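Long-range contact in adhesin (Neisseria meningitidis, PDB 5MY7), which probably inhibits lysozyme and, as its name suggests, takes part in adhesion of the bacterium: residues A30-G41 against K45-T56. Residues are numbered along the deposited sequence; the frame is centred on the assembly and turned at random.
Sequences AKKTVSYVCQQG and KVTYGFNKQGLT
Y36 and Y48 meet through their hydroxyls on the inner face of an antiparallel beta hairpin, strands 31-37 and 43-50, which opens the first four-stranded sheet of this ACP-like domain. The rings arrive from opposite directions, and Y48 OH donates to Y36 OH at 2.8 Å, the acceptor lying near the plane of the Y48 ring at its edge. Both tyrosines turn CG beside their own backbone N (chi1 -57° for Y36, -56° for Y48), which lets the two phenols converge although their residues do not pair. V46 touches both rings: its CG2 meets Y36 CE1 at 3.8 Å, while its CG1 lies over one face of the Y48 ring, toward the rim. V34 does the matching job with CG1 over a face of the Y36 ring, again toward the rim. I107, from strand 107-110 of the second sheet, touches Y36, V46 and Y48, so this cluster is part of the packing between the two sheets.

Beneath the side chains, the pairs V34-V46 and K32-Y48 each contribute two backbone hydrogen bonds, the straightest running from V46 N to V34 O at 174°. F50 N to A30 O, 2.8 Å, continues the ladder. Farther along that end, K32 CG reaches F50 CE2 at 3.9 Å, and T56 CG2 rests against one face of the F50 ring, toward its rim. Beyond Y36, C38 ties the strand's exit to C121 by a disulfide.

On the other face, K45 CG presses against T33 CG2 at a tight 3.3 Å, and T33 OG1 shares a 2.8 Å hydrogen bond with T47 OG1.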
loop_
_atom_site.group_PDB
_atom_site.type_symbol
_atom_site.label_atom_id
_atom_site.label_comp_id
_atom_site.label_asym_id
_atom_site.label_seq_id
_atom_site.Cartn_x
_atom_site.Cartn_y
_atom_site.Cartn_z
ATOM N N ALA A 30 -0.098 14.360 7.813
ATOM C CA ALA A 30 0.862 14.502 6.671
ATOM C C ALA A 30 0.683 13.353 5.670
ATOM O O ALA A 30 0.676 12.190 6.067
ATOM C CB ALA A 30 2.300 14.536 7.174
ATOM N N LYS A 31 0.544 13.702 4.390
ATOM C CA LYS A 31 0.392 12.755 3.275
ATOM C C LYS A 31 1.617 12.792 2.359
ATOM O O LYS A 31 2.193 13.854 2.137
ATOM C CB LYS A 31 -0.837 13.130 2.433
ATOM C CG LYS A 31 -2.160 13.151 3.173
ATOM C CD LYS A 31 -3.279 13.586 2.246
ATOM C CE LYS A 31 -4.566 13.700 3.021
ATOM N NZ LYS A 31 -5.654 14.161 2.127
ATOM N N LYS A 32 1.964 11.616 1.833
ATOM C CA LYS A 32 2.998 11.496 0.761
ATOM C C LYS A 32 2.510 10.527 -0.325
ATOM O O LYS A 32 2.013 9.442 -0.012
ATOM C CB LYS A 32 4.342 10.955 1.314
ATOM C CG LYS A 32 4.987 11.735 2.455
ATOM C CD LYS A 32 5.498 13.110 2.028
ATOM C CE LYS A 32 5.831 13.962 3.246
ATOM N NZ LYS A 32 6.128 15.345 2.794
ATOM N N THR A 33 2.716 10.883 -1.592
ATOM C CA THR A 33 2.209 10.084 -2.727
ATOM C C THR A 33 3.369 9.491 -3.534
ATOM O O THR A 33 4.351 10.206 -3.815
ATOM C CB THR A 33 1.284 10.943 -3.605
ATOM O OG1 THR A 33 0.159 11.403 -2.820
ATOM C CG2 THR A 33 0.758 10.163 -4.819
ATOM N N VAL A 34 3.233 8.227 -3.911
ATOM C CA VAL A 34 4.219 7.502 -4.721
ATOM C C VAL A 34 3.495 6.899 -5.945
ATOM O O VAL A 34 2.396 6.301 -5.798
ATOM C CB VAL A 34 4.955 6.368 -3.927
ATOM C CG1 VAL A 34 5.982 5.658 -4.797
ATOM C CG2 VAL A 34 5.581 6.941 -2.678
ATOM N N SER A 35 4.091 7.079 -7.147
ATOM C CA SER A 35 3.588 6.434 -8.373
ATOM C C SER A 35 4.422 5.207 -8.700
ATOM O O SER A 35 5.661 5.270 -8.620
ATOM C CB SER A 35 3.607 7.443 -9.565
ATOM O OG SER A 35 2.702 8.492 -9.288
ATOM N N TYR A 36 3.735 4.106 -9.042
ATOM C CA TYR A 36 4.341 2.788 -9.304
ATOM C C TYR A 36 4.057 2.232 -10.696
ATOM O O TYR A 36 3.006 2.552 -11.283
ATOM C CB TYR A 36 3.832 1.737 -8.298
ATOM C CG TYR A 36 4.071 2.078 -6.833
ATOM C CD1 TYR A 36 3.169 2.834 -6.130
ATOM C CD2 TYR A 36 5.197 1.577 -6.147
ATOM C CE1 TYR A 36 3.387 3.158 -4.775
ATOM C CE2 TYR A 36 5.441 1.882 -4.823
ATOM C CZ TYR A 36 4.522 2.687 -4.131
ATOM O OH TYR A 36 4.710 3.004 -2.800
ATOM N N VAL A 37 5.001 1.412 -11.211
ATOM C CA VAL A 37 4.813 0.561 -12.424
ATOM C C VAL A 37 4.965 -0.897 -11.930
ATOM O O VAL A 37 5.936 -1.257 -11.196
ATOM C CB VAL A 37 5.789 0.943 -13.566
ATOM C CG1 VAL A 37 5.569 2.355 -14.007
ATOM C CG2 VAL A 37 7.234 0.780 -13.162
ATOM N N CYS A 38 4.030 -1.736 -12.373
ATOM C CA CYS A 38 3.908 -3.127 -11.933
ATOM C C CYS A 38 3.997 -4.103 -13.106
ATOM O O CYS A 38 4.200 -3.685 -14.287
ATOM C CB CYS A 38 2.580 -3.293 -11.184
ATOM S SG CYS A 38 2.161 -2.007 -9.971
ATOM N N GLN A 39 3.860 -5.406 -12.812
ATOM C CA GLN A 39 3.749 -6.450 -13.876
ATOM C C GLN A 39 2.614 -6.148 -14.859
ATOM O O GLN A 39 1.587 -5.544 -14.448
ATOM C CB GLN A 39 3.481 -7.814 -13.254
ATOM C CG GLN A 39 4.706 -8.635 -13.077
ATOM C CD GLN A 39 4.391 -10.033 -12.603
ATOM O OE1 GLN A 39 3.378 -10.629 -12.989
ATOM N NE2 GLN A 39 5.273 -10.576 -11.775
ATOM N N GLN A 40 2.831 -6.523 -16.146
ATOM C CA GLN A 40 1.901 -6.267 -17.263
ATOM C C GLN A 40 1.678 -4.785 -17.518
ATOM O O GLN A 40 0.664 -4.388 -18.120
ATOM C CB GLN A 40 0.544 -6.947 -17.043
ATOM C CG GLN A 40 0.646 -8.462 -16.849
ATOM C CD GLN A 40 -0.607 -9.121 -16.269
ATOM O OE1 GLN A 40 -1.650 -8.468 -16.047
ATOM N NE2 GLN A 40 -0.508 -10.443 -16.010
ATOM N N GLY A 41 2.621 -3.957 -17.068
ATOM C CA GLY A 41 2.493 -2.534 -17.261
ATOM C C GLY A 41 1.417 -1.807 -16.494
ATOM O O GLY A 41 1.083 -0.636 -16.833
ATOM N N LYS A 45 -1.128 4.838 -8.278
ATOM C CA LYS A 45 -0.674 5.919 -7.420
ATOM C C LYS A 45 -1.227 5.667 -6.011
ATOM O O LYS A 45 -2.468 5.529 -5.838
ATOM C CB LYS A 45 -1.181 7.260 -7.971
ATOM C CG LYS A 45 -0.624 8.516 -7.349
ATOM C CD LYS A 45 -1.060 9.788 -8.126
ATOM C CE LYS A 45 -2.595 10.033 -8.099
ATOM N NZ LYS A 45 -3.344 9.999 -6.754
ATOM N N VAL A 46 -0.334 5.691 -5.014
ATOM C CA VAL A 46 -0.727 5.427 -3.612
ATOM C C VAL A 46 -0.297 6.576 -2.723
ATOM O O VAL A 46 0.845 7.043 -2.802
ATOM C CB VAL A 46 -0.084 4.107 -3.051
ATOM C CG1 VAL A 46 -0.586 3.797 -1.618
ATOM C CG2 VAL A 46 -0.377 2.947 -3.996
ATOM N N THR A 47 -1.232 7.032 -1.874
ATOM C CA THR A 47 -1.022 8.083 -0.891
ATOM C C THR A 47 -0.983 7.476 0.515
ATOM O O THR A 47 -1.926 6.769 0.901
ATOM C CB THR A 47 -2.095 9.179 -1.008
ATOM O OG1 THR A 47 -2.051 9.746 -2.331
ATOM C CG2 THR A 47 -1.873 10.295 0.055
ATOM N N TYR A 48 0.116 7.729 1.233
ATOM C CA TYR A 48 0.311 7.253 2.588
ATOM C C TYR A 48 0.108 8.386 3.579
ATOM O O TYR A 48 0.671 9.505 3.405
ATOM C CB TYR A 48 1.709 6.636 2.766
ATOM C CG TYR A 48 2.022 5.511 1.788
ATOM C CD1 TYR A 48 1.599 4.198 2.043
ATOM C CD2 TYR A 48 2.687 5.737 0.576
ATOM C CE1 TYR A 48 1.838 3.163 1.154
ATOM C CE2 TYR A 48 2.944 4.699 -0.306
ATOM C CZ TYR A 48 2.506 3.416 -0.027
ATOM O OH TYR A 48 2.753 2.358 -0.901
ATOM N N GLY A 49 -0.674 8.093 4.634
ATOM C CA GLY A 49 -0.796 8.994 5.788
ATOM C C GLY A 49 0.193 8.691 6.898
ATOM O O GLY A 49 0.451 7.516 7.211
ATOM N N PHE A 50 0.746 9.764 7.479
ATOM C CA PHE A 50 1.739 9.663 8.557
ATOM C C PHE A 50 1.318 10.479 9.772
ATOM O O PHE A 50 0.900 11.611 9.583
ATOM C CB PHE A 50 3.069 10.230 8.076
ATOM C CG PHE A 50 3.817 9.342 7.097
ATOM C CD1 PHE A 50 4.734 8.395 7.549
ATOM C CD2 PHE A 50 3.622 9.476 5.733
ATOM C CE1 PHE A 50 5.431 7.585 6.660
ATOM C CE2 PHE A 50 4.318 8.692 4.842
ATOM C CZ PHE A 50 5.210 7.737 5.293
ATOM N N ASN A 51 1.361 9.888 10.981
ATOM C CA ASN A 51 0.964 10.613 12.219
ATOM C C ASN A 51 2.155 11.393 12.786
ATOM O O ASN A 51 3.263 11.322 12.225
ATOM C CB ASN A 51 0.296 9.674 13.240
ATOM C CG ASN A 51 1.270 8.797 14.000
ATOM O OD1 ASN A 51 2.455 8.736 13.704
ATOM N ND2 ASN A 51 0.736 8.074 14.999
ATOM N N LYS A 52 1.949 12.066 13.922
ATOM C CA LYS A 52 3.008 12.873 14.557
ATOM C C LYS A 52 4.133 12.048 15.215
ATOM O O LYS A 52 5.166 12.598 15.618
ATOM C CB LYS A 52 2.400 13.846 15.571
ATOM C CG LYS A 52 1.423 14.797 14.943
ATOM C CD LYS A 52 0.668 15.636 15.986
ATOM C CE LYS A 52 -0.615 16.198 15.370
ATOM N NZ LYS A 52 -1.647 16.645 16.343
ATOM N N GLN A 53 3.907 10.737 15.379
ATOM C CA GLN A 53 4.944 9.807 15.804
ATOM C C GLN A 53 5.809 9.350 14.632
ATOM O O GLN A 53 6.742 8.569 14.854
ATOM C CB GLN A 53 4.344 8.525 16.392
ATOM C CG GLN A 53 3.319 8.641 17.508
ATOM C CD GLN A 53 2.670 7.290 17.817
ATOM O OE1 GLN A 53 1.958 6.698 16.987
ATOM N NE2 GLN A 53 2.952 6.781 18.988
ATOM N N GLY A 54 5.498 9.769 13.395
ATOM C CA GLY A 54 6.213 9.281 12.209
ATOM C C GLY A 54 5.784 7.906 11.679
ATOM O O GLY A 54 6.443 7.404 10.799
ATOM N N LEU A 55 4.704 7.308 12.200
ATOM C CA LEU A 55 4.198 5.997 11.757
ATOM C C LEU A 55 3.096 6.193 10.697
ATOM O O LEU A 55 2.312 7.152 10.760
ATOM C CB LEU A 55 3.617 5.219 12.956
ATOM C CG LEU A 55 4.514 4.987 14.204
ATOM C CD1 LEU A 55 3.716 4.565 15.439
ATOM C CD2 LEU A 55 5.614 3.974 13.933
ATOM N N THR A 56 3.009 5.274 9.734
ATOM C CA THR A 56 1.906 5.306 8.715
ATOM C C THR A 56 0.587 4.839 9.353
ATOM O O THR A 56 0.557 3.975 10.264
ATOM C CB THR A 56 2.141 4.497 7.364
ATOM O OG1 THR A 56 2.319 3.113 7.711
ATOM C CG2 THR A 56 3.323 5.098 6.596
#